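Local coordinates for angiotensin-converting enzyme (Anopheles gambiae, PDB 6S1Y), which probably hydrolyses peptides as a zinc-dependent metalloprotease of the angiotensin-converting enzyme family, at residues A[196-201]-A[493-498]; A[192-197]-A[440-445]; A[202-207]-A[445-450]. All coordinates share one frame; numbering follows the deposited sequence.

In the fold
All three contacts lie on the same side of the chain's centre. Their first segments follow in the order 192-197, 196-201, 202-207, their second as 440-445, 445-450, 493-498; contacts 1 and 2 share N196 and E197, contacts 2 and 3 share V445. Contacts 2 and 3 both use helix 431-447, their centres about 6 Å apart; contact 1 uses the start of helix 495-514, about 8 Å from contact 2 and 11 Å from contact 3, centre to centre. They pass from the buried, ligand-binding 493-498 through two packed tryptophans, a leucine and an arginine to a surface salt bridge, linking the start of helix 495-514 with helices 190-196, 203-233 and 431-447.

Contact 1: A[196-201]-A[493-498]. With KSN ((2~{S})-2-[[(4~{S})-4-azanyl-5-oxidanyl-5-oxidanylidene-pentanoyl]amino]pentanedioic acid), chain H.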
loop_
_atom_site.group_PDB
_atom_site.type_symbol
_atom_site.label_atom_id
_atom_site.label_comp_id
_atom_site.label_asym_id
_atom_site.label_seq_id
_atom_site.Cartn_x
_atom_site.Cartn_y
_atom_site.Cartn_z
ATOM N N ASN A 196 -11.752 -12.551 4.985
ATOM C CA ASN A 196 -13.109 -12.230 5.406
ATOM C C ASN A 196 -13.446 -10.754 5.220
ATOM O O ASN A 196 -14.596 -10.423 4.930
ATOM C CB ASN A 196 -13.304 -12.630 6.867
ATOM C CG ASN A 196 -14.630 -12.164 7.408
ATOM O OD1 ASN A 196 -15.680 -12.541 6.895
ATOM N ND2 ASN A 196 -14.589 -11.336 8.443
ATOM N N GLU A 197 -12.461 -9.858 5.369
ATOM C CA GLU A 197 -12.688 -8.426 5.201
ATOM C C GLU A 197 -13.222 -8.051 3.823
ATOM O O GLU A 197 -13.709 -6.936 3.656
ATOM C CB GLU A 197 -11.389 -7.654 5.457
ATOM C CG GLU A 197 -10.901 -7.740 6.900
ATOM C CD GLU A 197 -11.903 -7.128 7.882
ATOM O OE1 GLU A 197 -12.159 -5.909 7.793
ATOM O OE2 GLU A 197 -12.450 -7.872 8.722
ATOM N N TYR A 198 -13.145 -8.943 2.833
ATOM C CA TYR A 198 -13.629 -8.649 1.488
ATOM C C TYR A 198 -14.986 -9.275 1.211
ATOM O O TYR A 198 -15.564 -9.036 0.142
ATOM C CB TYR A 198 -12.601 -9.115 0.448
ATOM C CG TYR A 198 -11.282 -8.366 0.593
ATOM C CD1 TYR A 198 -11.067 -7.157 -0.060
ATOM C CD2 TYR A 198 -10.267 -8.861 1.407
ATOM C CE1 TYR A 198 -9.881 -6.467 0.088
ATOM C CE2 TYR A 198 -9.073 -8.176 1.557
ATOM C CZ TYR A 198 -8.892 -6.983 0.898
ATOM O OH TYR A 198 -7.701 -6.325 1.061
ATOM N N ASP A 199 -15.491 -10.077 2.140
ATOM C CA ASP A 199 -16.887 -10.496 2.161
ATOM C C ASP A 199 -17.312 -11.122 0.834
ATOM O O ASP A 199 -18.239 -10.673 0.161
ATOM C CB ASP A 199 -17.773 -9.299 2.528
ATOM C CG ASP A 199 -19.213 -9.698 2.759
ATOM O OD1 ASP A 199 -19.436 -10.797 3.333
ATOM O OD2 ASP A 199 -20.111 -8.914 2.363
ATOM N N ASP A 200 -16.623 -12.199 0.469
ATOM C CA ASP A 200 -16.916 -12.892 -0.782
ATOM C C ASP A 200 -16.096 -14.169 -0.844
ATOM O O ASP A 200 -14.860 -14.122 -0.917
ATOM C CB ASP A 200 -16.626 -11.991 -1.982
ATOM C CG ASP A 200 -17.089 -12.603 -3.309
ATOM O OD1 ASP A 200 -17.077 -13.859 -3.461
ATOM O OD2 ASP A 200 -17.445 -11.817 -4.214
ATOM N N SER A 201 -16.779 -15.315 -0.799
ATOM C CA SER A 201 -16.099 -16.600 -0.676
ATOM C C SER A 201 -15.330 -16.969 -1.932
ATOM O O SER A 201 -14.475 -17.864 -1.881
ATOM C CB SER A 201 -17.117 -17.693 -0.353
ATOM O OG SER A 201 -18.184 -17.677 -1.293
ATOM N N GLU A 493 -1.904 -6.364 6.691
ATOM C CA GLU A 493 -2.399 -7.062 5.507
ATOM C C GLU A 493 -1.993 -6.307 4.243
ATOM O O GLU A 493 -1.991 -5.074 4.223
ATOM C CB GLU A 493 -3.925 -7.179 5.619
ATOM C CG GLU A 493 -4.568 -8.081 4.616
ATOM C CD GLU A 493 -5.176 -7.315 3.463
ATOM O OE1 GLU A 493 -4.768 -6.164 3.220
ATOM O OE2 GLU A 493 -6.060 -7.886 2.799
ATOM N N TYR A 494 -1.612 -7.049 3.189
ATOM C CA TYR A 494 -1.115 -6.403 1.974
ATOM C C TYR A 494 -2.025 -6.559 0.771
ATOM O O TYR A 494 -1.869 -5.815 -0.204
ATOM C CB TYR A 494 0.282 -6.923 1.596
ATOM C CG TYR A 494 1.166 -5.888 0.905
ATOM C CD1 TYR A 494 1.802 -4.895 1.632
ATOM C CD2 TYR A 494 1.368 -5.916 -0.475
ATOM C CE1 TYR A 494 2.608 -3.963 1.014
ATOM C CE2 TYR A 494 2.171 -4.998 -1.095
ATOM C CZ TYR A 494 2.780 -4.015 -0.349
ATOM O OH TYR A 494 3.568 -3.110 -0.990
ATOM N N LEU A 495 -2.984 -7.483 0.809
ATOM C CA LEU A 495 -3.903 -7.619 -0.318
ATOM C C LEU A 495 -4.689 -6.333 -0.567
ATOM O O LEU A 495 -5.110 -6.082 -1.700
ATOM C CB LEU A 495 -4.861 -8.790 -0.089
ATOM C CG LEU A 495 -5.658 -9.134 -1.356
ATOM C CD1 LEU A 495 -4.826 -10.009 -2.271
ATOM C CD2 LEU A 495 -6.976 -9.805 -1.017
ATOM N N ARG A 496 -4.885 -5.509 0.465
ATOM C CA ARG A 496 -5.495 -4.191 0.261
ATOM C C ARG A 496 -4.874 -3.453 -0.926
ATOM O O ARG A 496 -5.581 -2.758 -1.673
ATOM C CB ARG A 496 -5.350 -3.337 1.527
ATOM C CG ARG A 496 -3.917 -3.188 2.028
ATOM C CD ARG A 496 -3.859 -2.529 3.411
ATOM N NE ARG A 496 -4.481 -3.339 4.454
ATOM C CZ ARG A 496 -4.639 -2.931 5.715
ATOM N NH1 ARG A 496 -4.204 -1.743 6.070
ATOM N NH2 ARG A 496 -5.236 -3.713 6.618
ATOM N N TYR A 497 -3.545 -3.567 -1.108
ATOM C CA TYR A 497 -2.891 -2.800 -2.166
ATOM C C TYR A 497 -3.107 -3.449 -3.532
ATOM O O TYR A 497 -3.281 -2.754 -4.533
ATOM C CB TYR A 497 -1.403 -2.629 -1.853
ATOM C CG TYR A 497 -1.130 -1.983 -0.500
ATOM C CD1 TYR A 497 -1.216 -0.591 -0.325
ATOM C CD2 TYR A 497 -0.789 -2.754 0.599
ATOM C CE1 TYR A 497 -0.970 -0.009 0.906
ATOM C CE2 TYR A 497 -0.558 -2.177 1.836
ATOM C CZ TYR A 497 -0.651 -0.809 1.983
ATOM O OH TYR A 497 -0.394 -0.237 3.208
ATOM N N PHE A 498 -3.167 -4.774 -3.586
ATOM C CA PHE A 498 -3.542 -5.444 -4.825
ATOM C C PHE A 498 -4.938 -5.015 -5.272
ATOM O O PHE A 498 -5.156 -4.634 -6.432
ATOM C CB PHE A 498 -3.481 -6.970 -4.629
ATOM C CG PHE A 498 -3.787 -7.752 -5.877
ATOM C CD1 PHE A 498 -5.098 -7.987 -6.266
ATOM C CD2 PHE A 498 -2.763 -8.242 -6.672
ATOM C CE1 PHE A 498 -5.377 -8.707 -7.428
ATOM C CE2 PHE A 498 -3.032 -8.957 -7.826
ATOM C CZ PHE A 498 -4.351 -9.182 -8.205
HETATM C C10 KSN H . -0.089 1.459 8.130
HETATM C C13 KSN H . -0.306 3.132 3.799
HETATM C C17 KSN H . 4.330 0.385 0.091
HETATM C C02 KSN H . 3.138 1.209 -0.410
HETATM C C03 KSN H . 2.181 1.729 0.673
HETATM C C04 KSN H . 2.723 1.819 2.090
HETATM C C05 KSN H . 2.717 3.238 2.714
HETATM C C07 KSN H . 0.973 2.648 4.526
HETATM C C08 KSN H . 0.866 2.694 6.045
HETATM C C09 KSN H . -0.152 1.684 6.607
HETATM N N01 KSN H . 2.343 0.425 -1.362
HETATM N N06 KSN H . 1.921 3.580 3.902
HETATM O O11 KSN H . 0.959 1.788 8.769
HETATM O O12 KSN H . -1.068 0.933 8.763
HETATM O O14 KSN H . -0.440 4.370 3.590
HETATM O O15 KSN H . -1.174 2.341 3.383
HETATM O O16 KSN H . 3.439 4.075 2.259
HETATM O O18 KSN H . 5.373 1.008 0.430
HETATM O O19 KSN H . 4.342 -0.872 0.180
#
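Y198 and R496 have the nearest CA atoms across the two segments, 9.4 Å apart, and side chains span the gap. Segment 196-201 leaves helix 190-196 through a type I turn from N196 to D199, while 493-498 leads into helix 495-514. The Y198 side chain points at that helix start, and its OH donates to E493 OE2 over 2.9 Å, on the syn side of the carboxylate. Ring and carboxylate planes are only 22° apart, with OE2 at the ring edge. L495 adds an off-centre CH-pi contact, its CD2 4.2 Å from the centroid of the Y198 ring.

E493 OE1 caps the helix, accepting from R496 N at 2.8 Å on its syn side and, in a salt bridge, from R496 NE at 3.1 Å on its anti side; the donors stand about 30° out of plane, on opposite faces. The bend of E493 at chi2 (-100°) brings OE1 back to R496 N while OE2 faces Y198 OH. D439 accepts from the backbone N atoms of Y494 and L495.

From this capped turn Y494 OH donates to KSN O19 at 2.6 Å and Y497 OH to KSN O15 at 2.7 Å. The R496 side chain touches the zinc ligand E385. Paired tyrosines beside an HExxH zinc site are consistent with the substrate pocket of an angiotensin-converting enzyme.

Contact 2: A[192-197]-A[440-445]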
loop_
_atom_site.group_PDB
_atom_site.type_symbol
_atom_site.label_atom_id
_atom_site.label_comp_id
_atom_site.label_asym_id
_atom_site.label_seq_id
_atom_site.Cartn_x
_atom_site.Cartn_y
_atom_site.Cartn_z
ATOM N N ALA A 192 -8.013 -16.790 6.479
ATOM C CA ALA A 192 -9.458 -16.635 6.374
ATOM C C ALA A 192 -9.887 -15.336 7.028
ATOM O O ALA A 192 -10.790 -14.654 6.544
ATOM C CB ALA A 192 -10.178 -17.832 7.022
ATOM N N VAL A 193 -9.237 -14.969 8.126
ATOM C CA VAL A 193 -9.561 -13.707 8.781
ATOM C C VAL A 193 -9.355 -12.542 7.822
ATOM O O VAL A 193 -10.242 -11.697 7.645
ATOM C CB VAL A 193 -8.718 -13.525 10.055
ATOM C CG1 VAL A 193 -8.881 -12.090 10.596
ATOM C CG2 VAL A 193 -9.109 -14.561 11.091
ATOM N N TRP A 194 -8.164 -12.471 7.206
ATOM C CA TRP A 194 -7.866 -11.382 6.278
ATOM C C TRP A 194 -8.829 -11.401 5.103
ATOM O O TRP A 194 -9.399 -10.373 4.731
ATOM C CB TRP A 194 -6.418 -11.477 5.785
ATOM C CG TRP A 194 -5.367 -10.955 6.745
ATOM C CD1 TRP A 194 -5.577 -10.402 7.978
ATOM C CD2 TRP A 194 -3.944 -10.961 6.549
ATOM N NE1 TRP A 194 -4.380 -10.045 8.547
ATOM C CE2 TRP A 194 -3.360 -10.379 7.694
ATOM C CE3 TRP A 194 -3.109 -11.386 5.509
ATOM C CZ2 TRP A 194 -1.983 -10.221 7.832
ATOM C CZ3 TRP A 194 -1.731 -11.240 5.656
ATOM C CH2 TRP A 194 -1.186 -10.667 6.809
ATOM N N LEU A 195 -9.040 -12.577 4.512
ATOM C CA LEU A 195 -9.929 -12.648 3.351
ATOM C C LEU A 195 -11.371 -12.318 3.728
ATOM O O LEU A 195 -12.136 -11.830 2.888
ATOM C CB LEU A 195 -9.830 -14.029 2.700
ATOM C CG LEU A 195 -8.624 -14.156 1.759
ATOM C CD1 LEU A 195 -8.304 -15.630 1.474
ATOM C CD2 LEU A 195 -8.856 -13.396 0.457
ATOM N N ASN A 196 -11.752 -12.551 4.985
ATOM C CA ASN A 196 -13.109 -12.230 5.406
ATOM C C ASN A 196 -13.446 -10.754 5.220
ATOM O O ASN A 196 -14.596 -10.423 4.930
ATOM C CB ASN A 196 -13.304 -12.630 6.867
ATOM C CG ASN A 196 -14.630 -12.164 7.408
ATOM O OD1 ASN A 196 -15.680 -12.541 6.895
ATOM N ND2 ASN A 196 -14.589 -11.336 8.443
ATOM N N GLU A 197 -12.461 -9.858 5.369
ATOM C CA GLU A 197 -12.688 -8.426 5.201
ATOM C C GLU A 197 -13.222 -8.051 3.823
ATOM O O GLU A 197 -13.709 -6.936 3.656
ATOM C CB GLU A 197 -11.389 -7.654 5.457
ATOM C CG GLU A 197 -10.901 -7.740 6.900
ATOM C CD GLU A 197 -11.903 -7.128 7.882
ATOM O OE1 GLU A 197 -12.159 -5.909 7.793
ATOM O OE2 GLU A 197 -12.450 -7.872 8.722
ATOM N N LYS A 440 -0.170 -14.080 -0.743
ATOM C CA LYS A 440 -0.176 -15.502 -1.076
ATOM C C LYS A 440 0.844 -16.222 -0.212
ATOM O O LYS A 440 0.559 -17.280 0.345
ATOM C CB LYS A 440 0.101 -15.715 -2.564
ATOM C CG LYS A 440 -0.108 -17.132 -3.063
ATOM C CD LYS A 440 0.465 -17.307 -4.485
ATOM C CE LYS A 440 0.235 -18.726 -5.070
ATOM N NZ LYS A 440 -1.168 -18.925 -5.503
ATOM N N TYR A 441 2.018 -15.620 -0.023
ATOM C CA TYR A 441 3.007 -16.204 0.873
ATOM C C TYR A 441 2.489 -16.256 2.303
ATOM O O TYR A 441 2.583 -17.295 2.972
ATOM C CB TYR A 441 4.312 -15.419 0.816
ATOM C CG TYR A 441 5.342 -15.902 1.796
ATOM C CD1 TYR A 441 6.092 -17.028 1.533
ATOM C CD2 TYR A 441 5.567 -15.234 2.993
ATOM C CE1 TYR A 441 7.034 -17.479 2.425
ATOM C CE2 TYR A 441 6.521 -15.678 3.887
ATOM C CZ TYR A 441 7.251 -16.799 3.595
ATOM O OH TYR A 441 8.207 -17.237 4.480
ATOM N N ARG A 442 1.949 -15.142 2.804
ATOM C CA ARG A 442 1.548 -15.132 4.209
ATOM C C ARG A 442 0.340 -16.028 4.441
ATOM O O ARG A 442 0.259 -16.702 5.473
ATOM C CB ARG A 442 1.297 -13.697 4.682
ATOM C CG ARG A 442 2.607 -12.941 4.868
ATOM C CD ARG A 442 2.467 -11.601 5.620
ATOM N NE ARG A 442 1.763 -10.563 4.868
ATOM C CZ ARG A 442 1.559 -9.315 5.301
ATOM N NH1 ARG A 442 1.983 -8.898 6.500
ATOM N NH2 ARG A 442 0.915 -8.472 4.524
ATOM N N TRP A 443 -0.600 -16.085 3.492
ATOM C CA TRP A 443 -1.686 -17.055 3.621
ATOM C C TRP A 443 -1.129 -18.467 3.767
ATOM O O TRP A 443 -1.657 -19.277 4.541
ATOM C CB TRP A 443 -2.615 -17.019 2.413
ATOM C CG TRP A 443 -3.300 -15.747 2.201
ATOM C CD1 TRP A 443 -3.511 -14.769 3.121
ATOM C CD2 TRP A 443 -3.865 -15.277 0.973
ATOM N NE1 TRP A 443 -4.184 -13.713 2.543
ATOM C CE2 TRP A 443 -4.409 -13.996 1.227
ATOM C CE3 TRP A 443 -3.973 -15.815 -0.320
ATOM C CZ2 TRP A 443 -5.042 -13.244 0.241
ATOM C CZ3 TRP A 443 -4.599 -15.055 -1.310
ATOM C CH2 TRP A 443 -5.123 -13.790 -1.025
ATOM N N GLY A 444 -0.067 -18.778 3.018
ATOM C CA GLY A 444 0.503 -20.105 3.069
ATOM C C GLY A 444 1.134 -20.420 4.406
ATOM O O GLY A 444 1.023 -21.547 4.900
ATOM N N VAL A 445 1.821 -19.446 5.005
ATOM C CA VAL A 445 2.350 -19.638 6.353
ATOM C C VAL A 445 1.206 -19.825 7.335
ATOM O O VAL A 445 1.209 -20.749 8.157
ATOM C CB VAL A 445 3.248 -18.454 6.756
ATOM C CG1 VAL A 445 3.633 -18.534 8.242
ATOM C CG2 VAL A 445 4.502 -18.411 5.883
#
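W194 and R442 meet where helix 190-196 passes helix 431-447, the two short axes 10.9 Å apart at their closest and running at 136° to each other. The W194 CB leaves its helix toward the other one, and with CG beside the backbone N (chi1 -79°) the indole is carried across the gap. Along its benzo side, CE3 comes first, 3.9 Å from W443 NE1, with the two indoles crossing obliquely. CZ3 follows, 3.6 Å from R442 NE. The far corner CH2 goes deepest: it sits over the centre of one face of the R442 guanidinium, 3.4 Å from R442 CZ. Ring and guanidinium planes are 68° apart, so this is an indole corner resting on the flat cation and not a parallel stack.

This is helix-to-helix packing within the mostly alpha-helical fold of the family, built here from large side chains at a wide axis separation. F446, one turn beyond R442, meets the W194 ring edge-to-face.

While the guanidinium face carries W194 CH2, R442 NH2 makes a salt bridge with D439 OD1 and a hydrogen bond to V492 O, which together limit how far the group can rotate; NH1 makes a weak bond to H487 O. Next to W194, L195 rides over a face of W443. Its CD1 stands 4.2 Å from the centroid of the six-membered ring, a CH-pi contact over the face of that ring, while L195 CD2 reaches W443 CZ2 at 3.8 Å. The backbone N of K440 lies over the opposite face of the W443 indole.

Contact 3: A[202-207]-A[445-450]; sequences TFEQQV and VFRGDI
E204 and R447 are the residues that touch here, and they do so entirely through their charged ends. The segments are well separated, the CA atoms of E204 and R447 being 13.8 Å apart, and two long side chains close the distance from opposite directions. E204 stands near the start of helix 203-233 and stretches out beyond CG. R447, near the end of helix 431-447, is extended from CG to NE, and its guanidinium meets the carboxylate end-on.

Both carboxylate oxygens are used, each by its own nitrogen. R447 NH2 gives a hydrogen to E204 OE1 at 2.8 Å, with an N-H...O angle of 151°; the oxygen is met on its syn side, with the donor out of the carboxylate plane. The companion bond, R447 NH1 to E204 OE2, is longer at 3.2 Å and lies in the guanidinium plane, entering on the syn lone pair. The two planes are 18° apart, close to the flat geometry of a bidentate salt bridge. E204 also rests on W443.

Within the first segment, Q206 NE2 donates to T202 OG1 over 3.0 Å, T202 OG1 lying close to the amide plane of Q206. T202 OG1 is also hydrogen-bonded to D200 OD1, and Q206 NE2 has a weak bond to D200 OD2, so D200 and these two side chains form a small polar network at the helix start. In the other segment, G448 is the first residue to leave helical angles, with positive phi.

Paired bonds fix the direction of each group as well as its distance, and because R447 is exposed, solvent probably weakens the charge attraction, leaving this as a directional surface link between helices 203-233 and 431-447.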
loop_
_atom_site.group_PDB
_atom_site.type_symbol
_atom_site.label_atom_id
_atom_site.label_comp_id
_atom_site.label_asym_id
_atom_site.label_seq_id
_atom_site.Cartn_x
_atom_site.Cartn_y
_atom_site.Cartn_z
ATOM N N THR A 202 -15.622 -16.316 -3.050
ATOM C CA THR A 202 -14.866 -16.511 -4.276
ATOM C C THR A 202 -13.749 -15.479 -4.456
ATOM O O THR A 202 -13.152 -15.417 -5.542
ATOM C CB THR A 202 -15.800 -16.454 -5.502
ATOM O OG1 THR A 202 -16.096 -15.088 -5.827
ATOM C CG2 THR A 202 -17.104 -17.182 -5.240
ATOM N N PHE A 203 -13.460 -14.661 -3.433
ATOM C CA PHE A 203 -12.545 -13.547 -3.643
ATOM C C PHE A 203 -11.117 -14.022 -3.898
ATOM O O PHE A 203 -10.403 -13.434 -4.715
ATOM C CB PHE A 203 -12.560 -12.585 -2.458
ATOM C CG PHE A 203 -12.053 -11.215 -2.800
ATOM C CD1 PHE A 203 -12.785 -10.383 -3.640
ATOM C CD2 PHE A 203 -10.832 -10.774 -2.307
ATOM C CE1 PHE A 203 -12.315 -9.110 -3.974
ATOM C CE2 PHE A 203 -10.351 -9.502 -2.613
ATOM C CZ PHE A 203 -11.089 -8.659 -3.455
ATOM N N GLU A 204 -10.668 -15.069 -3.212
ATOM C CA GLU A 204 -9.331 -15.575 -3.501
ATOM C C GLU A 204 -9.202 -15.941 -4.977
ATOM O O GLU A 204 -8.175 -15.665 -5.606
ATOM C CB GLU A 204 -8.999 -16.770 -2.623
ATOM C CG GLU A 204 -7.575 -17.207 -2.812
ATOM C CD GLU A 204 -7.094 -18.091 -1.705
ATOM O OE1 GLU A 204 -7.934 -18.461 -0.855
ATOM O OE2 GLU A 204 -5.869 -18.398 -1.691
ATOM N N GLN A 205 -10.257 -16.513 -5.566
ATOM C CA GLN A 205 -10.198 -16.882 -6.973
ATOM C C GLN A 205 -10.185 -15.645 -7.861
ATOM O O GLN A 205 -9.489 -15.607 -8.878
ATOM C CB GLN A 205 -11.380 -17.783 -7.330
ATOM C CG GLN A 205 -11.302 -18.353 -8.737
ATOM C CD GLN A 205 -10.093 -19.258 -8.921
ATOM O OE1 GLN A 205 -9.960 -20.287 -8.237
ATOM N NE2 GLN A 205 -9.202 -18.873 -9.843
ATOM N N GLN A 206 -10.949 -14.623 -7.497
ATOM C CA GLN A 206 -10.972 -13.410 -8.301
ATOM C C GLN A 206 -9.588 -12.803 -8.417
ATOM O O GLN A 206 -9.224 -12.247 -9.464
ATOM C CB GLN A 206 -11.941 -12.405 -7.696
ATOM C CG GLN A 206 -13.381 -12.917 -7.655
ATOM C CD GLN A 206 -14.339 -11.850 -7.179
ATOM O OE1 GLN A 206 -14.191 -10.663 -7.517
ATOM N NE2 GLN A 206 -15.311 -12.256 -6.368
ATOM N N VAL A 207 -8.791 -12.907 -7.349
ATOM C CA VAL A 207 -7.452 -12.322 -7.348
ATOM C C VAL A 207 -6.517 -13.119 -8.246
ATOM O O VAL A 207 -5.736 -12.546 -9.017
ATOM C CB VAL A 207 -6.933 -12.242 -5.901
ATOM C CG1 VAL A 207 -5.447 -11.996 -5.912
ATOM C CG2 VAL A 207 -7.665 -11.132 -5.144
ATOM N N VAL A 445 1.821 -19.446 5.005
ATOM C CA VAL A 445 2.350 -19.638 6.353
ATOM C C VAL A 445 1.206 -19.825 7.335
ATOM O O VAL A 445 1.209 -20.749 8.157
ATOM C CB VAL A 445 3.248 -18.454 6.756
ATOM C CG1 VAL A 445 3.633 -18.534 8.242
ATOM C CG2 VAL A 445 4.502 -18.411 5.883
ATOM N N PHE A 446 0.191 -18.964 7.239
ATOM C CA PHE A 446 -0.937 -19.011 8.165
ATOM C C PHE A 446 -1.670 -20.340 8.076
ATOM O O PHE A 446 -2.111 -20.879 9.092
ATOM C CB PHE A 446 -1.911 -17.873 7.858
ATOM C CG PHE A 446 -1.390 -16.496 8.177
ATOM C CD1 PHE A 446 -0.343 -16.306 9.053
ATOM C CD2 PHE A 446 -1.980 -15.384 7.605
ATOM C CE1 PHE A 446 0.109 -15.037 9.353
ATOM C CE2 PHE A 446 -1.529 -14.105 7.902
ATOM C CZ PHE A 446 -0.491 -13.929 8.774
ATOM N N ARG A 447 -1.840 -20.864 6.853
ATOM C CA ARG A 447 -2.591 -22.094 6.642
ATOM C C ARG A 447 -1.773 -23.351 6.901
ATOM O O ARG A 447 -2.352 -24.437 6.910
ATOM C CB ARG A 447 -3.124 -22.161 5.214
ATOM C CG ARG A 447 -4.260 -21.206 4.929
ATOM C CD ARG A 447 -4.399 -21.013 3.432
ATOM N NE ARG A 447 -5.594 -20.253 3.072
ATOM C CZ ARG A 447 -5.783 -19.689 1.885
ATOM N NH1 ARG A 447 -4.841 -19.779 0.947
ATOM N NH2 ARG A 447 -6.909 -19.017 1.636
ATOM N N GLY A 448 -0.460 -23.234 7.100
ATOM C CA GLY A 448 0.401 -24.387 7.273
ATOM C C GLY A 448 0.972 -24.970 5.992
ATOM O O GLY A 448 1.810 -25.872 6.069
ATOM N N ASP A 449 0.533 -24.494 4.820
ATOM C CA ASP A 449 1.086 -24.961 3.555
ATOM C C ASP A 449 2.575 -24.674 3.432
ATOM O O ASP A 449 3.270 -25.366 2.686
ATOM C CB ASP A 449 0.384 -24.291 2.374
ATOM C CG ASP A 449 -1.112 -24.424 2.429
ATOM O OD1 ASP A 449 -1.611 -25.463 2.925
ATOM O OD2 ASP A 449 -1.797 -23.485 1.964
ATOM N N ILE A 450 3.072 -23.630 4.094
ATOM C CA ILE A 450 4.484 -23.261 4.062
ATOM C C ILE A 450 5.034 -23.420 5.473
ATOM O O ILE A 450 4.618 -22.702 6.389
ATOM C CB ILE A 450 4.698 -21.825 3.560
ATOM C CG1 ILE A 450 4.211 -21.657 2.123
ATOM C CG2 ILE A 450 6.165 -21.434 3.645
ATOM C CD1 ILE A 450 4.214 -20.172 1.634
#